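Local structure of stage III sporulation protein AH (Bacillus subtilis, 3TUF) at residues 162-167 / 191-196; 156-161 / 187-192. The protein forms, together with SpoIIQ, an intercellular channel between mother cell and forespore that is open at the forespore end, and takes part in engulfment of the forespore. One frame throughout, in Å; residues are numbered along the deposited sequence.

Contact 1 (162-167 / 191-196)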
loop_
_atom_site.group_PDB
_atom_site.type_symbol
_atom_site.label_atom_id
_atom_site.label_comp_id
_atom_site.label_asym_id
_atom_site.label_seq_id
_atom_site.Cartn_x
_atom_site.Cartn_y
_atom_site.Cartn_z
ATOM N N VAL B 162 4.158 -5.026 -16.039
ATOM C CA VAL B 162 3.060 -4.325 -16.642
ATOM C C VAL B 162 2.341 -5.343 -17.541
ATOM O O VAL B 162 2.981 -6.147 -18.238
ATOM C CB VAL B 162 3.638 -3.064 -17.336
ATOM C CG1 VAL B 162 2.930 -2.725 -18.617
ATOM C CG2 VAL B 162 3.629 -1.904 -16.344
ATOM N N LYS B 163 1.013 -5.386 -17.449
ATOM C CA LYS B 163 0.204 -6.174 -18.381
ATOM C C LYS B 163 0.247 -5.488 -19.727
ATOM O O LYS B 163 -0.042 -4.298 -19.790
ATOM C CB LYS B 163 -1.242 -6.228 -17.900
ATOM C CG LYS B 163 -1.600 -7.494 -17.094
ATOM C CD LYS B 163 -1.782 -8.729 -17.985
ATOM C CE LYS B 163 -2.551 -9.853 -17.268
ATOM N NZ LYS B 163 -4.016 -9.598 -17.330
ATOM N N SER B 164 0.621 -6.206 -20.787
ATOM C CA SER B 164 0.686 -5.631 -22.149
ATOM C C SER B 164 1.111 -6.647 -23.217
ATOM O O SER B 164 1.995 -7.491 -22.981
ATOM C CB SER B 164 1.627 -4.402 -22.206
ATOM O OG SER B 164 1.534 -3.712 -23.445
ATOM N N ASP B 165 0.496 -6.539 -24.399
ATOM C CA ASP B 165 0.812 -7.417 -25.525
ATOM C C ASP B 165 1.943 -6.880 -26.358
ATOM O O ASP B 165 2.873 -7.606 -26.701
ATOM C CB ASP B 165 -0.423 -7.639 -26.374
ATOM C CG ASP B 165 -1.403 -8.558 -25.695
ATOM O OD1 ASP B 165 -0.986 -9.674 -25.272
ATOM O OD2 ASP B 165 -2.577 -8.152 -25.554
ATOM N N LYS B 166 1.862 -5.594 -26.667
ATOM C CA LYS B 166 2.956 -4.890 -27.295
ATOM C C LYS B 166 3.907 -4.324 -26.223
ATOM O O LYS B 166 3.486 -3.812 -25.200
ATOM C CB LYS B 166 2.380 -3.823 -28.227
ATOM C CG LYS B 166 1.523 -4.453 -29.342
ATOM C CD LYS B 166 0.152 -3.793 -29.462
ATOM C CE LYS B 166 0.237 -2.396 -30.072
ATOM N NZ LYS B 166 0.642 -2.471 -31.499
ATOM N N HIS B 167 5.200 -4.493 -26.447
ATOM C CA HIS B 167 6.233 -3.845 -25.645
ATOM C C HIS B 167 7.227 -3.183 -26.602
ATOM O O HIS B 167 7.393 -3.636 -27.738
ATOM C CB HIS B 167 6.940 -4.861 -24.738
ATOM C CG HIS B 167 7.658 -5.964 -25.475
ATOM N ND1 HIS B 167 7.021 -6.838 -26.335
ATOM C CD2 HIS B 167 8.959 -6.346 -25.454
ATOM C CE1 HIS B 167 7.901 -7.690 -26.830
ATOM N NE2 HIS B 167 9.085 -7.413 -26.312
ATOM N N VAL B 191 11.721 -3.414 -16.178
ATOM C CA VAL B 191 10.324 -3.308 -16.525
ATOM C C VAL B 191 10.028 -4.441 -17.425
ATOM O O VAL B 191 10.620 -4.525 -18.518
ATOM C CB VAL B 191 10.087 -2.075 -17.351
ATOM C CG1 VAL B 191 8.602 -1.947 -17.771
ATOM C CG2 VAL B 191 10.524 -0.901 -16.545
ATOM N N THR B 192 9.110 -5.313 -17.001
ATOM C CA THR B 192 8.735 -6.479 -17.795
ATOM C C THR B 192 7.323 -6.316 -18.287
ATOM O O THR B 192 6.471 -5.893 -17.526
ATOM C CB THR B 192 8.746 -7.691 -16.891
ATOM O OG1 THR B 192 9.997 -7.710 -16.186
ATOM C CG2 THR B 192 8.546 -8.982 -17.680
ATOM N N PHE B 193 7.079 -6.671 -19.547
ATOM C CA PHE B 193 5.739 -6.615 -20.157
ATOM C C PHE B 193 5.182 -8.021 -20.348
ATOM O O PHE B 193 5.673 -8.777 -21.183
ATOM C CB PHE B 193 5.787 -5.921 -21.519
ATOM C CG PHE B 193 6.281 -4.493 -21.461
ATOM C CD1 PHE B 193 7.607 -4.198 -21.108
ATOM C CD2 PHE B 193 5.443 -3.457 -21.746
ATOM C CE1 PHE B 193 8.070 -2.863 -21.020
ATOM C CE2 PHE B 193 5.900 -2.144 -21.667
ATOM C CZ PHE B 193 7.219 -1.852 -21.310
ATOM N N GLU B 194 4.149 -8.355 -19.573
ATOM C CA GLU B 194 3.451 -9.659 -19.612
ATOM C C GLU B 194 2.285 -9.687 -20.604
ATOM O O GLU B 194 1.459 -8.763 -20.594
ATOM C CB GLU B 194 2.845 -9.941 -18.245
ATOM C CG GLU B 194 3.843 -10.139 -17.152
ATOM C CD GLU B 194 4.325 -11.559 -17.086
ATOM O OE1 GLU B 194 4.269 -12.250 -18.133
ATOM O OE2 GLU B 194 4.743 -11.987 -15.986
ATOM N N PRO B 195 2.171 -10.769 -21.410
ATOM C CA PRO B 195 0.987 -11.019 -22.271
ATOM C C PRO B 195 -0.347 -10.841 -21.506
ATOM O O PRO B 195 -0.557 -11.500 -20.462
ATOM C CB PRO B 195 1.153 -12.492 -22.669
ATOM C CG PRO B 195 2.183 -13.093 -21.639
ATOM C CD PRO B 195 3.102 -11.920 -21.399
ATOM N N SER B 196 -1.236 -9.968 -22.000
ATOM C CA SER B 196 -2.500 -9.643 -21.269
ATOM C C SER B 196 -3.685 -10.591 -21.574
ATOM O O SER B 196 -3.496 -11.825 -21.663
ATOM C CB SER B 196 -2.905 -8.147 -21.431
ATOM O OG SER B 196 -3.502 -7.898 -22.713
#
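Ser164 N donates to Glu194 O over 2.7 Å in a nearly straight bond (172° at the hydrogen), the last main-chain bond of the parallel ladder, at the point where both strands give way to loop. The strands are the two ends of a beta-alpha-beta crossover, with helices 169-177 and 181-184 in the connection. Just before this link, Val162 bonds to the chain on either side of Phe193: its N donates to Thr192 O at 2.9 Å, and its O accepts from Glu194 N at 2.8 Å. This alternation is what a parallel ladder requires.

Phe193 fills the buried face between strand and loop. With CG anti to its carbonyl carbon (chi1 -60°), the ring lies alongside Val162, whose CG1 is 4.1 Å from Phe193 CD2. His167 CB sits over one ring face in a CH-pi contact, 3.8 Å from the Phe193 centroid, while Ser164 CB meets the ring edge in plane. Tyr146, Lys171 and Ala172 add to the surroundings of this broad apolar ring. Ser164 OG hydrogen-bonds to Lys166 O at 2.6 Å, bracing the turn that brings the beta carbon of His167 back over the ring; a small hydroxyl side chain suits the tight bend.

At the exposed end the Lys163 aliphatic chain lies against Ser196, and its ammonium group has a long, weak ion pair with Glu147. Asp165 holds Ser196 with both oxygens, each approached from above the carboxylate plane: Ser196 N reaches OD1 at 3.3 Å, and Ser196 OG donates to Asp165 OD2 at 3.0 Å.

Contact 2 (156-161 / 187-192)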
loop_
_atom_site.group_PDB
_atom_site.type_symbol
_atom_site.label_atom_id
_atom_site.label_comp_id
_atom_site.label_asym_id
_atom_site.label_seq_id
_atom_site.Cartn_x
_atom_site.Cartn_y
_atom_site.Cartn_z
ATOM N N ASP B 156 17.635 -3.587 -4.153
ATOM C CA ASP B 156 18.619 -2.894 -4.955
ATOM C C ASP B 156 18.069 -2.562 -6.333
ATOM O O ASP B 156 18.568 -1.669 -6.998
ATOM C CB ASP B 156 19.845 -3.781 -5.128
ATOM C CG ASP B 156 20.814 -3.709 -3.942
ATOM O OD1 ASP B 156 20.655 -2.793 -3.088
ATOM O OD2 ASP B 156 21.745 -4.565 -3.888
ATOM N N LYS B 157 17.066 -3.300 -6.774
ATOM C CA LYS B 157 16.530 -3.100 -8.069
ATOM C C LYS B 157 15.094 -2.780 -7.781
ATOM O O LYS B 157 14.593 -3.133 -6.693
ATOM C CB LYS B 157 16.598 -4.410 -8.801
ATOM C CG LYS B 157 16.679 -4.241 -10.290
ATOM C CD LYS B 157 15.913 -5.314 -11.036
ATOM C CE LYS B 157 16.706 -6.592 -11.114
ATOM N NZ LYS B 157 16.209 -7.418 -12.262
ATOM N N ILE B 158 14.446 -2.090 -8.725
ATOM C CA ILE B 158 13.004 -1.892 -8.716
ATOM C C ILE B 158 12.383 -2.731 -9.846
ATOM O O ILE B 158 12.700 -2.540 -11.029
ATOM C CB ILE B 158 12.653 -0.431 -9.045
ATOM C CG1 ILE B 158 13.481 0.593 -8.236
ATOM C CG2 ILE B 158 11.199 -0.209 -8.921
ATOM C CD1 ILE B 158 13.600 0.353 -6.699
ATOM N N ASN B 159 11.474 -3.628 -9.517
ATOM C CA ASN B 159 10.860 -4.472 -10.532
ATOM C C ASN B 159 9.496 -4.035 -10.800
ATOM O O ASN B 159 8.728 -3.786 -9.844
ATOM C CB ASN B 159 10.803 -5.922 -10.077
ATOM C CG ASN B 159 12.106 -6.552 -10.220
ATOM O OD1 ASN B 159 12.878 -6.678 -9.231
ATOM N ND2 ASN B 159 12.454 -6.882 -11.482
ATOM N N ILE B 160 9.167 -3.948 -12.078
ATOM C CA ILE B 160 7.901 -3.377 -12.442
ATOM C C ILE B 160 7.412 -4.258 -13.506
ATOM O O ILE B 160 8.115 -4.511 -14.505
ATOM C CB ILE B 160 8.086 -2.034 -13.102
ATOM C CG1 ILE B 160 8.761 -1.063 -12.119
ATOM C CG2 ILE B 160 6.709 -1.482 -13.752
ATOM C CD1 ILE B 160 9.053 0.294 -12.780
ATOM N N THR B 161 6.192 -4.738 -13.315
ATOM C CA THR B 161 5.633 -5.636 -14.303
ATOM C C THR B 161 4.336 -5.033 -14.727
ATOM O O THR B 161 3.527 -4.557 -13.885
ATOM C CB THR B 161 5.457 -7.084 -13.771
ATOM O OG1 THR B 161 6.619 -7.436 -13.004
ATOM C CG2 THR B 161 5.262 -8.089 -14.950
ATOM N N LYS B 187 19.731 2.948 -8.036
ATOM C CA LYS B 187 19.221 1.601 -8.085
ATOM C C LYS B 187 19.008 1.284 -9.548
ATOM O O LYS B 187 18.930 2.194 -10.373
ATOM C CB LYS B 187 17.889 1.484 -7.280
ATOM C CG LYS B 187 18.058 1.480 -5.733
ATOM C CD LYS B 187 16.723 1.684 -4.980
ATOM C CE LYS B 187 16.914 1.591 -3.468
ATOM N NZ LYS B 187 15.605 1.864 -2.762
ATOM N N ASP B 188 18.911 -0.000 -9.872
ATOM C CA ASP B 188 18.597 -0.411 -11.239
ATOM C C ASP B 188 17.076 -0.434 -11.242
ATOM O O ASP B 188 16.453 -0.387 -10.169
ATOM C CB ASP B 188 19.284 -1.767 -11.642
ATOM C CG ASP B 188 19.037 -2.158 -13.145
ATOM O OD1 ASP B 188 18.680 -1.284 -14.003
ATOM O OD2 ASP B 188 19.176 -3.368 -13.485
ATOM N N VAL B 189 16.497 -0.466 -12.433
ATOM C CA VAL B 189 15.081 -0.446 -12.611
ATOM C C VAL B 189 14.799 -1.408 -13.755
ATOM O O VAL B 189 15.373 -1.292 -14.823
ATOM C CB VAL B 189 14.638 0.978 -13.053
ATOM C CG1 VAL B 189 13.203 0.968 -13.519
ATOM C CG2 VAL B 189 14.813 2.038 -11.948
ATOM N N ALA B 190 13.901 -2.362 -13.562
ATOM C CA ALA B 190 13.603 -3.271 -14.647
ATOM C C ALA B 190 12.112 -3.250 -14.925
ATOM O O ALA B 190 11.308 -3.044 -13.999
ATOM C CB ALA B 190 14.097 -4.679 -14.277
ATOM N N VAL B 191 11.721 -3.414 -16.178
ATOM C CA VAL B 191 10.324 -3.308 -16.525
ATOM C C VAL B 191 10.028 -4.441 -17.425
ATOM O O VAL B 191 10.620 -4.525 -18.518
ATOM C CB VAL B 191 10.087 -2.075 -17.351
ATOM C CG1 VAL B 191 8.602 -1.947 -17.771
ATOM C CG2 VAL B 191 10.524 -0.901 -16.545
ATOM N N THR B 192 9.110 -5.313 -17.001
ATOM C CA THR B 192 8.735 -6.479 -17.795
ATOM C C THR B 192 7.323 -6.316 -18.287
ATOM O O THR B 192 6.471 -5.893 -17.526
ATOM C CB THR B 192 8.746 -7.691 -16.891
ATOM O OG1 THR B 192 9.997 -7.710 -16.186
ATOM C CG2 THR B 192 8.546 -8.982 -17.680
HETATM O O HOH W 1 18.404 -6.416 -13.793
HETATM O O HOH W 2 10.878 -6.462 -14.053
#
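Main-chain bonds join Ile158 and Ile160 to the strand carrying Asp188, Ala190 and Thr192, in parallel register from Lys157-Asp188 to Thr161-Thr192. The axes of strand segments 157-161 and 188-192 run 14° apart at a closest approach of 4.5 Å. Ala190 N points almost straight at Ile158 O (2.8 Å, 176°), and Thr192 N reaches Ile160 O at the same 2.8 Å. The return bonds are less regular: Ile158 N meets Asp188 O from above its carbonyl plane at 3.0 Å, and Ile160 N to Ala190 O is weak.

Apolar packing occupies one face. Ile158, Ile160, Val189 and Val191 are beta-branched, a shape that favours extended backbone, and they turn toward helices 169-177 and 181-184, where Ile175, Ile176 and Ile183 receive them. Ile160 CD1 bridges both valines, 4.3 Å from Val189 CG1 and 4.2 Å from Val191 CG2. Just ahead of strand 188-194, the extended Lys187 chain passes aslant over Ile158, its CD against Ile158 CD1.

Polar groups take the other face, around the small Ala190, whose methyl lets Lys157 CD and Asn159 ND2 close in. Lys157 and Asp188 run side by side, their CG atoms both anti to backbone N, yet no direct salt bridge forms: one water accepts from Lys157 NZ and donates to Asp188 OD2. OD2 also bonds Ser79, and OD1 the Leu80 N, of the SpoIIQ chain. A second water accepts from Asn159 ND2 and lies 2.6 Å from Thr192 OG1, which also bonds Thr77 of the SpoIIQ chain.

Because a SpoIIQ strand pairs antiparallel with Ala190 to Thr192, the arrangement is a parallel beta-alpha-beta pair within a mixed sheet that runs on across the interface with the SpoIIQ chain, in a family grouped with the ring-building motifs of secretion and flagellar systems.

From its first modelled residues the chain runs through the long helices 84-107 and 114-143 and strand 149-152 before entering strand 157-163. There it lays down the first half of contact 2 and then, without a break, that of contact 1. Helices 169-177 and 181-184 follow, and strand 188-194 returns to complete contact 2 first and contact 1 after it. The two closures therefore cross rather than nest, as parallel strands demand. Contact 2 joins the beginnings of the strands beside the helical connection; contact 1 joins the strand ends to each other, and the loop after Lys163 to the last modelled residues. They share Val191 and Thr192, and their centres lie about 14 Å apart.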